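Local structure of sulfotransferase (Mycobacterium tuberculosis, 2ZQ5) at residues 119-124 / 135-140; 302-307 / 312-317; 265-270 / 368-373. The protein probably transfers a sulfuryl group from a nucleotide donor such as PAPS to an acceptor that is not established. One frame throughout, in Å; residues are numbered along the deposited sequence.

Contact 1: residues 119-124 / 135-140; sequences GLHMWL and ETWESN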
ATOM      1  N   GLY A 119      -8.675  -5.985  -9.417  1.00  9.23           N
ATOM      2  CA  GLY A 119      -7.710  -5.555  -8.421  1.00  8.76           C
ATOM      3  C   GLY A 119      -6.460  -4.989  -9.064  1.00  8.75           C
ATOM      4  O   GLY A 119      -6.277  -5.081 -10.280  1.00  8.92           O
ATOM      5  N   LEU A 120      -5.590  -4.410  -8.243  1.00  7.34           N
ATOM      6  CA  LEU A 120      -4.354  -3.802  -8.720  1.00  6.92           C
ATOM      7  C   LEU A 120      -3.245  -4.828  -8.914  1.00  7.49           C
ATOM      8  O   LEU A 120      -2.426  -5.052  -8.026  1.00  8.50           O
ATOM      9  CB  LEU A 120      -3.896  -2.729  -7.730  1.00  7.75           C
ATOM     10  CG  LEU A 120      -2.663  -1.914  -8.125  1.00  8.22           C
ATOM     11  CD1 LEU A 120      -2.949  -1.098  -9.378  1.00 10.27           C
ATOM     12  CD2 LEU A 120      -2.293  -1.000  -6.973  1.00  8.67           C
ATOM     13  N   HIS A 121      -3.210  -5.447 -10.085  1.00  7.42           N
ATOM     14  CA  HIS A 121      -2.188  -6.447 -10.360  1.00  8.06           C
ATOM     15  C   HIS A 121      -0.804  -5.836 -10.223  1.00  7.10           C
ATOM     16  O   HIS A 121      -0.543  -4.730 -10.693  1.00  7.45           O
ATOM     17  CB  HIS A 121      -2.396  -7.025 -11.759  1.00  7.62           C
ATOM     18  CG  HIS A 121      -3.758  -7.608 -11.953  1.00  7.98           C
ATOM     19  ND1 HIS A 121      -4.132  -8.825 -11.425  1.00 11.63           N
ATOM     20  CD2 HIS A 121      -4.866  -7.094 -12.535  1.00  7.39           C
ATOM     21  CE1 HIS A 121      -5.413  -9.034 -11.670  1.00  7.51           C
ATOM     22  NE2 HIS A 121      -5.882  -7.997 -12.341  1.00 12.25           N
ATOM     23  N   MET A 122       0.076  -6.579  -9.566  1.00  7.86           N
ATOM     24  CA  MET A 122       1.437  -6.146  -9.310  1.00  8.12           C
ATOM     25  C   MET A 122       2.141  -5.510 -10.510  1.00  9.27           C
ATOM     26  O   MET A 122       2.650  -4.392 -10.413  1.00  8.74           O
ATOM     27  CB  MET A 122       2.247  -7.342  -8.793  1.00 14.11           C
ATOM     28  CG  MET A 122       3.573  -7.008  -8.125  1.00 21.71           C
ATOM     29  SD  MET A 122       4.791  -6.244  -9.199  1.00 33.68           S
ATOM     30  CE  MET A 122       5.042  -7.482 -10.375  1.00 29.20           C
ATOM     31  N   TRP A 123       2.166  -6.197 -11.647  1.00  8.40           N
ATOM     32  CA  TRP A 123       2.873  -5.651 -12.795  1.00  8.82           C
ATOM     33  C   TRP A 123       2.305  -4.345 -13.326  1.00  8.36           C
ATOM     34  O   TRP A 123       3.028  -3.546 -13.919  1.00  9.58           O
ATOM     35  CB  TRP A 123       2.983  -6.690 -13.924  1.00  8.98           C
ATOM     36  CG  TRP A 123       1.737  -6.983 -14.724  1.00  9.11           C
ATOM     37  CD1 TRP A 123       0.630  -7.673 -14.314  1.00  8.77           C
ATOM     38  CD2 TRP A 123       1.518  -6.656 -16.101  1.00  9.39           C
ATOM     39  NE1 TRP A 123      -0.261  -7.804 -15.355  1.00  8.81           N
ATOM     40  CE2 TRP A 123       0.261  -7.188 -16.464  1.00  9.50           C
ATOM     41  CE3 TRP A 123       2.268  -5.968 -17.067  1.00 11.71           C
ATOM     42  CZ2 TRP A 123      -0.266  -7.053 -17.756  1.00 10.24           C
ATOM     43  CZ3 TRP A 123       1.745  -5.834 -18.350  1.00 10.84           C
ATOM     44  CH2 TRP A 123       0.489  -6.376 -18.681  1.00 11.12           C
ATOM     45  N   LEU A 124       1.017  -4.118 -13.098  1.00  8.79           N
ATOM     46  CA  LEU A 124       0.385  -2.892 -13.561  1.00  8.67           C
ATOM     47  C   LEU A 124       0.675  -1.756 -12.583  1.00  9.76           C
ATOM     48  O   LEU A 124       0.705  -0.590 -12.969  1.00  9.81           O
ATOM     49  CB  LEU A 124      -1.118  -3.109 -13.720  1.00  9.19           C
ATOM     50  CG  LEU A 124      -1.453  -4.187 -14.758  1.00  9.76           C
ATOM     51  CD1 LEU A 124      -2.940  -4.497 -14.710  1.00 11.79           C
ATOM     52  CD2 LEU A 124      -1.034  -3.726 -16.152  1.00 10.02           C
ATOM     53  N   GLU A 135      -5.617 -13.444 -20.918  1.00 11.52           N
ATOM     54  CA  GLU A 135      -5.010 -14.490 -21.733  1.00 12.82           C
ATOM     55  C   GLU A 135      -3.775 -14.057 -22.522  1.00 12.72           C
ATOM     56  O   GLU A 135      -3.049 -14.898 -23.058  1.00 12.10           O
ATOM     57  CB  GLU A 135      -6.051 -15.079 -22.693  1.00 14.90           C
ATOM     58  CG  GLU A 135      -6.587 -14.116 -23.746  1.00 18.74           C
ATOM     59  CD  GLU A 135      -7.683 -13.196 -23.230  1.00 20.36           C
ATOM     60  OE1 GLU A 135      -8.239 -12.434 -24.050  1.00 27.45           O
ATOM     61  OE2 GLU A 135      -7.993 -13.232 -22.020  1.00 23.93           O
ATOM     62  N   THR A 136      -3.519 -12.754 -22.583  1.00 11.61           N
ATOM     63  CA  THR A 136      -2.371 -12.249 -23.334  1.00 11.61           C
ATOM     64  C   THR A 136      -1.128 -11.960 -22.502  1.00 11.22           C
ATOM     65  O   THR A 136      -0.052 -11.742 -23.049  1.00 11.62           O
ATOM     66  CB  THR A 136      -2.714 -10.945 -24.083  1.00 11.72           C
ATOM     67  OG1 THR A 136      -2.938  -9.892 -23.132  1.00 12.45           O
ATOM     68  CG2 THR A 136      -3.958 -11.128 -24.941  1.00 13.42           C
ATOM     69  N   TRP A 137      -1.267 -11.958 -21.183  1.00 11.71           N
ATOM     70  CA  TRP A 137      -0.133 -11.635 -20.325  1.00 11.32           C
ATOM     71  C   TRP A 137       1.145 -12.433 -20.563  1.00 10.21           C
ATOM     72  O   TRP A 137       2.225 -11.851 -20.637  1.00 10.20           O
ATOM     73  CB  TRP A 137      -0.540 -11.740 -18.857  1.00 11.05           C
ATOM     74  CG  TRP A 137      -1.572 -10.723 -18.448  1.00  8.89           C
ATOM     75  CD1 TRP A 137      -2.288  -9.895 -19.271  1.00  9.80           C
ATOM     76  CD2 TRP A 137      -2.043 -10.475 -17.121  1.00  9.30           C
ATOM     77  NE1 TRP A 137      -3.178  -9.151 -18.535  1.00  8.10           N
ATOM     78  CE2 TRP A 137      -3.049  -9.487 -17.213  1.00  8.66           C
ATOM     79  CE3 TRP A 137      -1.715 -10.993 -15.861  1.00  8.73           C
ATOM     80  CZ2 TRP A 137      -3.733  -9.009 -16.091  1.00  9.65           C
ATOM     81  CZ3 TRP A 137      -2.395 -10.516 -14.747  1.00 10.83           C
ATOM     82  CH2 TRP A 137      -3.393  -9.535 -14.872  1.00  9.11           C
ATOM     83  N   GLU A 138       1.032 -13.754 -20.681  1.00 13.07           N
ATOM     84  CA  GLU A 138       2.212 -14.591 -20.889  1.00 14.26           C
ATOM     85  C   GLU A 138       2.925 -14.324 -22.213  1.00 15.08           C
ATOM     86  O   GLU A 138       4.023 -14.837 -22.448  1.00 16.51           O
ATOM     87  CB  GLU A 138       1.836 -16.074 -20.805  1.00 14.75           C
ATOM     88  CG  GLU A 138       1.409 -16.555 -19.422  1.00 16.93           C
ATOM     89  CD  GLU A 138       2.474 -16.343 -18.360  1.00 18.93           C
ATOM     90  OE1 GLU A 138       3.668 -16.246 -18.715  1.00 19.00           O
ATOM     91  OE2 GLU A 138       2.117 -16.289 -17.165  1.00 21.11           O
ATOM     92  N   SER A 139       2.301 -13.526 -23.075  1.00 14.21           N
ATOM     93  CA  SER A 139       2.881 -13.185 -24.370  1.00 14.65           C
ATOM     94  C   SER A 139       3.219 -11.698 -24.425  1.00 15.92           C
ATOM     95  O   SER A 139       3.737 -11.206 -25.428  1.00 15.77           O
ATOM     96  CB  SER A 139       1.900 -13.522 -25.496  1.00 14.42           C
ATOM     97  OG  SER A 139       1.580 -14.904 -25.508  1.00 18.03           O
ATOM     98  N   ASN A 140       2.924 -10.990 -23.338  1.00 14.72           N
ATOM     99  CA  ASN A 140       3.168  -9.554 -23.247  1.00 15.19           C
ATOM    100  C   ASN A 140       4.605  -9.244 -22.841  1.00 15.99           C
ATOM    101  O   ASN A 140       5.089  -9.705 -21.805  1.00 13.92           O
ATOM    102  CB  ASN A 140       2.184  -8.933 -22.246  1.00 13.28           C
ATOM    103  CG  ASN A 140       2.341  -7.427 -22.116  1.00 11.59           C
ATOM    104  OD1 ASN A 140       3.337  -6.936 -21.581  1.00 14.79           O
ATOM    105  ND2 ASN A 140       1.353  -6.686 -22.604  1.00 13.25           N
TER

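Contact 2: residues 302-307 / 312-317; sequences AARAKY and FYDVDY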
ATOM      1  N   ALA A 302     -11.889   8.371  14.269  1.00  9.11           N
ATOM      2  CA  ALA A 302     -12.317   9.763  14.330  1.00  9.38           C
ATOM      3  C   ALA A 302     -12.993  10.230  13.048  1.00  9.86           C
ATOM      4  O   ALA A 302     -14.026  10.898  13.093  1.00 11.67           O
ATOM      5  CB  ALA A 302     -11.122  10.666  14.651  1.00  9.95           C
ATOM      6  N   ALA A 303     -12.417   9.868  11.908  1.00  9.51           N
ATOM      7  CA  ALA A 303     -12.952  10.275  10.617  1.00  8.36           C
ATOM      8  C   ALA A 303     -14.199   9.513  10.183  1.00  8.64           C
ATOM      9  O   ALA A 303     -15.098  10.076   9.566  1.00  9.38           O
ATOM     10  CB  ALA A 303     -11.873  10.144   9.550  1.00  9.58           C
ATOM     11  N   ARG A 304     -14.246   8.229  10.508  1.00  9.21           N
ATOM     12  CA  ARG A 304     -15.368   7.378  10.132  1.00  9.34           C
ATOM     13  C   ARG A 304     -16.718   7.849  10.677  1.00  9.65           C
ATOM     14  O   ARG A 304     -17.753   7.665  10.036  1.00  9.57           O
ATOM     15  CB  ARG A 304     -15.071   5.954  10.600  1.00 10.20           C
ATOM     16  CG  ARG A 304     -16.172   4.936  10.391  1.00 10.75           C
ATOM     17  CD  ARG A 304     -15.695   3.589  10.904  1.00 11.90           C
ATOM     18  NE  ARG A 304     -16.731   2.567  10.847  1.00 14.08           N
ATOM     19  CZ  ARG A 304     -16.521   1.289  11.136  1.00 12.48           C
ATOM     20  NH1 ARG A 304     -15.311   0.881  11.501  1.00 13.73           N
ATOM     21  NH2 ARG A 304     -17.517   0.418  11.056  1.00 15.22           N
ATOM     22  N   ALA A 305     -16.702   8.467  11.852  1.00 10.07           N
ATOM     23  CA  ALA A 305     -17.932   8.933  12.486  1.00 11.39           C
ATOM     24  C   ALA A 305     -18.809   9.867  11.647  1.00 12.55           C
ATOM     25  O   ALA A 305     -20.036   9.826  11.754  1.00 13.71           O
ATOM     26  CB  ALA A 305     -17.597   9.600  13.820  1.00 11.25           C
ATOM     27  N   LYS A 306     -18.198  10.698  10.808  1.00 12.05           N
ATOM     28  CA  LYS A 306     -18.965  11.649  10.004  1.00 13.49           C
ATOM     29  C   LYS A 306     -19.612  11.068   8.753  1.00 12.90           C
ATOM     30  O   LYS A 306     -20.359  11.764   8.065  1.00 13.37           O
ATOM     31  CB  LYS A 306     -18.080  12.823   9.581  1.00 15.59           C
ATOM     32  CG  LYS A 306     -17.200  12.519   8.383  1.00 17.52           C
ATOM     33  CD  LYS A 306     -16.460  13.752   7.891  1.00 17.95           C
ATOM     34  CE  LYS A 306     -15.437  14.214   8.906  1.00 16.94           C
ATOM     35  NZ  LYS A 306     -14.452  13.135   9.175  1.00 14.39           N
ATOM     36  N   TYR A 307     -19.334   9.806   8.453  1.00 10.50           N
ATOM     37  CA  TYR A 307     -19.887   9.190   7.253  1.00 10.28           C
ATOM     38  C   TYR A 307     -21.000   8.193   7.539  1.00 10.09           C
ATOM     39  O   TYR A 307     -21.216   7.793   8.679  1.00 11.91           O
ATOM     40  CB  TYR A 307     -18.763   8.520   6.456  1.00  9.38           C
ATOM     41  CG  TYR A 307     -17.693   9.503   6.045  1.00  7.82           C
ATOM     42  CD1 TYR A 307     -17.948  10.468   5.073  1.00  7.30           C
ATOM     43  CD2 TYR A 307     -16.451   9.522   6.680  1.00  7.50           C
ATOM     44  CE1 TYR A 307     -17.002  11.431   4.745  1.00  7.44           C
ATOM     45  CE2 TYR A 307     -15.494  10.483   6.360  1.00  7.37           C
ATOM     46  CZ  TYR A 307     -15.778  11.438   5.394  1.00  7.24           C
ATOM     47  OH  TYR A 307     -14.862  12.423   5.100  1.00  9.50           O
ATOM     48  N   PHE A 312     -19.631   1.074   5.709  1.00  7.36           N
ATOM     49  CA  PHE A 312     -18.526   0.484   6.464  1.00  8.26           C
ATOM     50  C   PHE A 312     -18.867  -0.887   7.017  1.00  9.87           C
ATOM     51  O   PHE A 312     -20.021  -1.166   7.351  1.00 10.53           O
ATOM     52  CB  PHE A 312     -18.134   1.404   7.625  1.00  8.47           C
ATOM     53  CG  PHE A 312     -17.542   2.707   7.190  1.00  7.97           C
ATOM     54  CD1 PHE A 312     -16.161   2.878   7.135  1.00  7.69           C
ATOM     55  CD2 PHE A 312     -18.364   3.754   6.794  1.00  9.34           C
ATOM     56  CE1 PHE A 312     -15.610   4.075   6.688  1.00  8.54           C
ATOM     57  CE2 PHE A 312     -17.824   4.954   6.345  1.00  7.89           C
ATOM     58  CZ  PHE A 312     -16.443   5.116   6.290  1.00  9.89           C
ATOM     59  N   TYR A 313     -17.852  -1.737   7.117  1.00  8.65           N
ATOM     60  CA  TYR A 313     -18.021  -3.083   7.649  1.00  8.90           C
ATOM     61  C   TYR A 313     -16.769  -3.453   8.432  1.00  9.63           C
ATOM     62  O   TYR A 313     -15.652  -3.208   7.974  1.00  9.14           O
ATOM     63  CB  TYR A 313     -18.223  -4.094   6.514  1.00 11.02           C
ATOM     64  CG  TYR A 313     -18.637  -5.474   6.986  1.00 13.32           C
ATOM     65  CD1 TYR A 313     -19.980  -5.838   7.045  1.00 15.78           C
ATOM     66  CD2 TYR A 313     -17.685  -6.406   7.394  1.00 13.42           C
ATOM     67  CE1 TYR A 313     -20.365  -7.097   7.500  1.00 16.98           C
ATOM     68  CE2 TYR A 313     -18.058  -7.667   7.854  1.00 14.91           C
ATOM     69  CZ  TYR A 313     -19.398  -8.005   7.902  1.00 15.61           C
ATOM     70  OH  TYR A 313     -19.765  -9.254   8.353  1.00 19.59           O
ATOM     71  N   ASP A 314     -16.960  -4.030   9.615  1.00  9.49           N
ATOM     72  CA  ASP A 314     -15.848  -4.451  10.460  1.00 10.55           C
ATOM     73  C   ASP A 314     -15.744  -5.965  10.457  1.00 10.93           C
ATOM     74  O   ASP A 314     -16.728  -6.662  10.715  1.00 12.41           O
ATOM     75  CB  ASP A 314     -16.052  -3.965  11.894  1.00 11.09           C
ATOM     76  CG  ASP A 314     -16.027  -2.460  12.005  1.00 12.29           C
ATOM     77  OD1 ASP A 314     -14.950  -1.864  11.786  1.00 10.99           O
ATOM     78  OD2 ASP A 314     -17.085  -1.871  12.305  1.00 15.92           O
ATOM     79  N   VAL A 315     -14.551  -6.470  10.165  1.00 11.32           N
ATOM     80  CA  VAL A 315     -14.309  -7.904  10.131  1.00 12.55           C
ATOM     81  C   VAL A 315     -13.334  -8.301  11.227  1.00 14.66           C
ATOM     82  O   VAL A 315     -12.275  -7.693  11.371  1.00 12.92           O
ATOM     83  CB  VAL A 315     -13.701  -8.344   8.779  1.00 14.33           C
ATOM     84  CG1 VAL A 315     -13.332  -9.821   8.830  1.00 15.94           C
ATOM     85  CG2 VAL A 315     -14.682  -8.082   7.654  1.00 17.77           C
ATOM     86  N   ASP A 316     -13.690  -9.318  12.005  1.00 18.64           N
ATOM     87  CA  ASP A 316     -12.809  -9.794  13.063  1.00 22.89           C
ATOM     88  C   ASP A 316     -11.955 -10.920  12.505  1.00 24.46           C
ATOM     89  O   ASP A 316     -12.461 -11.816  11.828  1.00 24.48           O
ATOM     90  CB  ASP A 316     -13.618 -10.299  14.260  1.00 26.60           C
ATOM     91  CG  ASP A 316     -14.247  -9.173  15.053  1.00 29.54           C
ATOM     92  OD1 ASP A 316     -13.502  -8.279  15.514  1.00 32.12           O
ATOM     93  OD2 ASP A 316     -15.484  -9.181  15.219  1.00 34.39           O
ATOM     94  N   TYR A 317     -10.656 -10.866  12.781  1.00 25.17           N
ATOM     95  CA  TYR A 317      -9.730 -11.880  12.298  1.00 26.26           C
ATOM     96  C   TYR A 317     -10.212 -13.287  12.638  1.00 27.23           C
ATOM     97  O   TYR A 317     -10.135 -14.188  11.805  1.00 29.12           O
ATOM     98  CB  TYR A 317      -8.340 -11.661  12.902  1.00 25.90           C
ATOM     99  CG  TYR A 317      -7.270 -12.559  12.317  1.00 26.83           C
ATOM    100  CD1 TYR A 317      -6.830 -12.385  11.006  1.00 26.95           C
ATOM    101  CD2 TYR A 317      -6.702 -13.584  13.071  1.00 27.55           C
ATOM    102  CE1 TYR A 317      -5.848 -13.210  10.458  1.00 27.92           C
ATOM    103  CE2 TYR A 317      -5.720 -14.415  12.534  1.00 27.36           C
ATOM    104  CZ  TYR A 317      -5.297 -14.222  11.229  1.00 27.57           C
ATOM    105  OH  TYR A 317      -4.322 -15.035  10.698  1.00 29.31           O
TER

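Contact 3: residues 265-270 / 368-373; sequences MCSLAQ and ADYGLT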
ATOM      1  N   MET A 265       4.583  -7.788  13.975  1.00  7.71           N
ATOM      2  CA  MET A 265       4.687  -6.627  13.100  1.00  8.40           C
ATOM      3  C   MET A 265       6.103  -6.068  13.130  1.00  8.29           C
ATOM      4  O   MET A 265       6.677  -5.736  12.089  1.00  9.58           O
ATOM      5  CB  MET A 265       3.695  -5.549  13.543  1.00  9.83           C
ATOM      6  CG  MET A 265       2.237  -5.953  13.391  1.00 11.99           C
ATOM      7  SD  MET A 265       1.119  -4.845  14.269  1.00 14.09           S
ATOM      8  CE  MET A 265       1.441  -3.319  13.424  1.00 16.92           C
ATOM      9  N   CYS A 266       6.668  -5.968  14.328  1.00  8.06           N
ATOM     10  CA  CYS A 266       8.019  -5.448  14.484  1.00  8.26           C
ATOM     11  C   CYS A 266       9.060  -6.398  13.901  1.00  8.42           C
ATOM     12  O   CYS A 266      10.034  -5.961  13.292  1.00  9.42           O
ATOM     13  CB  CYS A 266       8.314  -5.191  15.963  1.00  7.69           C
ATOM     14  SG  CYS A 266       7.362  -3.829  16.684  1.00 10.00           S
ATOM     15  N   SER A 267       8.845  -7.698  14.090  1.00  8.46           N
ATOM     16  CA  SER A 267       9.762  -8.705  13.573  1.00  8.38           C
ATOM     17  C   SER A 267       9.785  -8.656  12.048  1.00  8.69           C
ATOM     18  O   SER A 267      10.840  -8.806  11.432  1.00  8.95           O
ATOM     19  CB  SER A 267       9.336 -10.094  14.050  1.00  8.80           C
ATOM     20  OG  SER A 267      10.235 -11.091  13.595  1.00 12.13           O
ATOM     21  N   LEU A 268       8.623  -8.441  11.438  1.00  8.76           N
ATOM     22  CA  LEU A 268       8.553  -8.358   9.982  1.00 10.23           C
ATOM     23  C   LEU A 268       9.370  -7.162   9.498  1.00  9.13           C
ATOM     24  O   LEU A 268      10.150  -7.270   8.552  1.00  9.60           O
ATOM     25  CB  LEU A 268       7.100  -8.205   9.520  1.00 12.00           C
ATOM     26  CG  LEU A 268       6.893  -7.909   8.030  1.00 15.94           C
ATOM     27  CD1 LEU A 268       7.485  -9.026   7.192  1.00 17.36           C
ATOM     28  CD2 LEU A 268       5.410  -7.754   7.739  1.00 18.44           C
ATOM     29  N   ALA A 269       9.187  -6.022  10.154  1.00  9.77           N
ATOM     30  CA  ALA A 269       9.910  -4.813   9.783  1.00  9.46           C
ATOM     31  C   ALA A 269      11.409  -5.009   9.974  1.00 10.37           C
ATOM     32  O   ALA A 269      12.213  -4.585   9.145  1.00 10.46           O
ATOM     33  CB  ALA A 269       9.428  -3.641  10.625  1.00 11.16           C
ATOM     34  N   GLN A 270      11.771  -5.658  11.074  1.00 10.44           N
ATOM     35  CA  GLN A 270      13.163  -5.922  11.402  1.00 11.80           C
ATOM     36  C   GLN A 270      13.844  -6.762  10.326  1.00 11.37           C
ATOM     37  O   GLN A 270      14.905  -6.396   9.816  1.00 12.49           O
ATOM     38  CB  GLN A 270      13.229  -6.636  12.752  1.00 12.67           C
ATOM     39  CG  GLN A 270      14.622  -6.969  13.241  1.00 16.38           C
ATOM     40  CD  GLN A 270      14.597  -7.574  14.634  1.00 19.20           C
ATOM     41  OE1 GLN A 270      13.847  -8.513  14.899  1.00 21.72           O
ATOM     42  NE2 GLN A 270      15.416  -7.038  15.529  1.00 23.32           N
ATOM     43  N   ALA A 368       9.393  -7.965  24.265  1.00  9.14           N
ATOM     44  CA  ALA A 368      10.573  -7.448  24.948  1.00  9.52           C
ATOM     45  C   ALA A 368      11.697  -7.125  23.965  1.00  9.26           C
ATOM     46  O   ALA A 368      12.481  -6.200  24.191  1.00  9.92           O
ATOM     47  CB  ALA A 368      11.058  -8.455  25.989  1.00  9.34           C
ATOM     48  N   ASP A 369      11.782  -7.888  22.878  1.00  9.36           N
ATOM     49  CA  ASP A 369      12.818  -7.647  21.876  1.00  9.59           C
ATOM     50  C   ASP A 369      12.689  -6.248  21.291  1.00  9.03           C
ATOM     51  O   ASP A 369      13.656  -5.689  20.777  1.00 10.43           O
ATOM     52  CB  ASP A 369      12.728  -8.659  20.729  1.00 11.42           C
ATOM     53  CG  ASP A 369      13.054 -10.074  21.160  1.00 14.45           C
ATOM     54  OD1 ASP A 369      13.871 -10.247  22.091  1.00 15.96           O
ATOM     55  OD2 ASP A 369      12.505 -11.015  20.551  1.00 16.10           O
ATOM     56  N   TYR A 370      11.490  -5.684  21.374  1.00  8.91           N
ATOM     57  CA  TYR A 370      11.242  -4.361  20.827  1.00  8.05           C
ATOM     58  C   TYR A 370      10.927  -3.329  21.901  1.00  8.43           C
ATOM     59  O   TYR A 370      10.274  -2.320  21.636  1.00  8.39           O
ATOM     60  CB  TYR A 370      10.117  -4.461  19.796  1.00  8.56           C
ATOM     61  CG  TYR A 370      10.430  -5.519  18.766  1.00  8.53           C
ATOM     62  CD1 TYR A 370      11.410  -5.301  17.799  1.00 10.76           C
ATOM     63  CD2 TYR A 370       9.829  -6.774  18.827  1.00  9.36           C
ATOM     64  CE1 TYR A 370      11.793  -6.312  16.923  1.00  9.30           C
ATOM     65  CE2 TYR A 370      10.205  -7.793  17.954  1.00 10.25           C
ATOM     66  CZ  TYR A 370      11.190  -7.555  17.010  1.00 10.91           C
ATOM     67  OH  TYR A 370      11.593  -8.572  16.175  1.00 14.51           O
ATOM     68  N   GLY A 371      11.415  -3.599  23.111  1.00  7.75           N
ATOM     69  CA  GLY A 371      11.228  -2.696  24.235  1.00  8.58           C
ATOM     70  C   GLY A 371       9.803  -2.494  24.697  1.00  7.62           C
ATOM     71  O   GLY A 371       9.477  -1.463  25.288  1.00 10.14           O
ATOM     72  N   LEU A 372       8.956  -3.488  24.462  1.00  6.53           N
ATOM     73  CA  LEU A 372       7.559  -3.372  24.839  1.00  7.07           C
ATOM     74  C   LEU A 372       7.081  -4.460  25.784  1.00  8.48           C
ATOM     75  O   LEU A 372       7.687  -5.524  25.896  1.00  9.35           O
ATOM     76  CB  LEU A 372       6.685  -3.419  23.583  1.00  6.95           C
ATOM     77  CG  LEU A 372       7.016  -2.440  22.455  1.00  6.43           C
ATOM     78  CD1 LEU A 372       6.161  -2.767  21.238  1.00  8.65           C
ATOM     79  CD2 LEU A 372       6.772  -1.014  22.917  1.00 10.81           C
ATOM     80  N   THR A 373       5.980  -4.167  26.467  1.00  9.27           N
ATOM     81  CA  THR A 373       5.346  -5.126  27.356  1.00  8.78           C
ATOM     82  C   THR A 373       3.927  -5.252  26.825  1.00  8.71           C
ATOM     83  O   THR A 373       3.435  -4.360  26.125  1.00  8.65           O
ATOM     84  CB  THR A 373       5.262  -4.638  28.822  1.00  9.91           C
ATOM     85  OG1 THR A 373       4.415  -3.485  28.896  1.00  9.30           O
ATOM     86  CG2 THR A 373       6.639  -4.304  29.358  1.00  9.50           C
TER

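Contact 1: residues 119-124 / 135-140
The indole of Trp-137 reaches from the loop ahead of helix 141-156 to His-121 and Trp-123 at the start of helix 122-126, and the three rings form an aromatic cluster built on two edge-to-face contacts. In the first, Trp-137 offers the far corner of its six-membered ring: CH2 stands over the centre of the imidazole face, 3.5 Å from His-121 CG, with the planes at 75°. In the second, Trp-137 supplies the face. Trp-123 turns the NE1 edge of its five-membered ring onto the benzene part of that indole, Trp-123 NE1 lying 3.5 Å from Trp-137 CZ3, while Trp-123 CZ2 follows the same edge to 3.7 Å from Trp-137 CE2; here the planes meet at 70°.

Trp-123 holds CG between its backbone N and carbonyl carbon (chi1 74°), turning the indole edge toward Trp-137, and Leu-124 CD2 covers one face of the Trp-123 ring. Asn-140 has CG opposite the backbone N, which brings its amide obliquely to the benzene end of Trp-123, with Asn-140 OD1 3.8 Å from Trp-123 CZ3. That oxygen caps Tyr-143 N at the start of helix 141-156, and the ring of Tyr-143 also joins Trp-123 edge-to-face.

Hydrogen bonds tie the cluster to its surroundings: Trp-137 NE1 donates to Pro-132 O, and His-121 ND1 is engaged in a weak bond with Tyr-169 O. No hydrogen bond crosses between 119-124 and 135-140. Their cohesion therefore rests on dispersion and on the electrostatics of ring edges meeting ring faces, with the Trp-123 N-H edge presented to the pi cloud of Trp-137, while the bond from Trp-137 NE1 to Pro-132 O limits the rotation of the central indole.

Contact 2: residues 302-307 / 312-317
Arg-304, on helix 282-304, lies along Phe-312 and grips Asp-314 on the strand that follows, an alpha-to-beta connection at one margin of the parallel sheet of this sulfotransferase fold. Strand 312-316 is the outermost on that side, paired with strand 250-255.

From CB the arginine chain runs fully extended, CG opposite the backbone N (chi1 176°), and this straightness carries the guanidinium past the ring to the carboxylate. Arg-304 CG sits over the centre of the Phe-312 face, a CH-pi contact 3.9 Å from the ring centroid and nearly on the ring normal. CD continues toward the CD1 side of the same ring, and Arg-304 NE passes 3.7 Å from Phe-312 CB. The guanidinium and phenyl planes are 16° apart, and NH2 keeps close to Phe-312 CB as well. Beyond CZ the end of the group meets Asp-314 end-on, one nitrogen to each carboxylate oxygen, in a bidentate salt bridge.

Asp-314 OD1 also accepts a hydrogen bond from His-255 NE2 on strand 250-255, so this carboxylate joins the helix to two neighbouring strands. Phe-312 is held from another direction too: Tyr-307 CB touches the ring edge, 3.7 Å from Phe-312 CE2, while the Tyr-307 hydroxyl goes to Asp-240.

The two halves of the salt bridge differ in geometry. Arg-304 NH1 reaches the syn lone pair of Asp-314 OD1 at 2.8 Å, nearly straight at 169° and close to the guanidinium plane. Arg-304 NH2 approaches Asp-314 OD2 to 2.6 Å, from the syn side but well out of the carboxylate plane.

Contact 3: residues 265-270 / 368-373
Cys-266, the second residue of 265-270, presses its CB onto the ring of Tyr-370, 3.4 Å from the centroid and almost on the ring normal, a close CH-pi contact. Its SG lies beside the backbone N (chi1 -68°) and makes an oblique sulfur-aromatic contact 4.5 Å from the same centroid. Asp-369 CB covers part of the opposite face, so the ring is held between the helix and its own chain neighbour.

Ser-267 meets the far end of the tyrosine: its CA is 3.2 Å from Tyr-370 OH, and its CB lies next to the same oxygen. One turn after Cys-266, Gln-270 stretches out, CG opposite the backbone N (chi1 -179°), to place OE1 2.6 Å from Tyr-370 OH. The hydroxyl donates this bond from above the amide carbonyl plane rather than along a lone pair. A largely buried phenol thus has its polar end satisfied by the helix that packs on its face.

Ile-285 of helix 282-304 touches both Cys-266 and Gln-270. The whole is tertiary packing of a C-terminal loop, through one tyrosine, against helix 262-272 of the sulfotransferase fold.

Contact 3 is the most buried of the three, whereas contacts 1 and 2 are partly buried; their centres lie 19 Å (contacts 1 and 2) and 21 Å (contact 3) from that of the chain. Contacts 1 and 3 fall on opposite sides of that centre, with nearest atoms about 16 Å apart. Helix 282-304 links contacts 2 and 3: its C-terminal part supplies contact 2, and its Ile-285 packs beside contact 3. Contact 1 joins a short helix to a loop through aromatic edges and faces; contact 2 joins helix 282-304 to the edge strand 312-316 by a salt bridge and aliphatic packing on Phe-312; contact 3 brings a distant C-terminal loop onto helix 262-272 with one ring and one hydrogen bond.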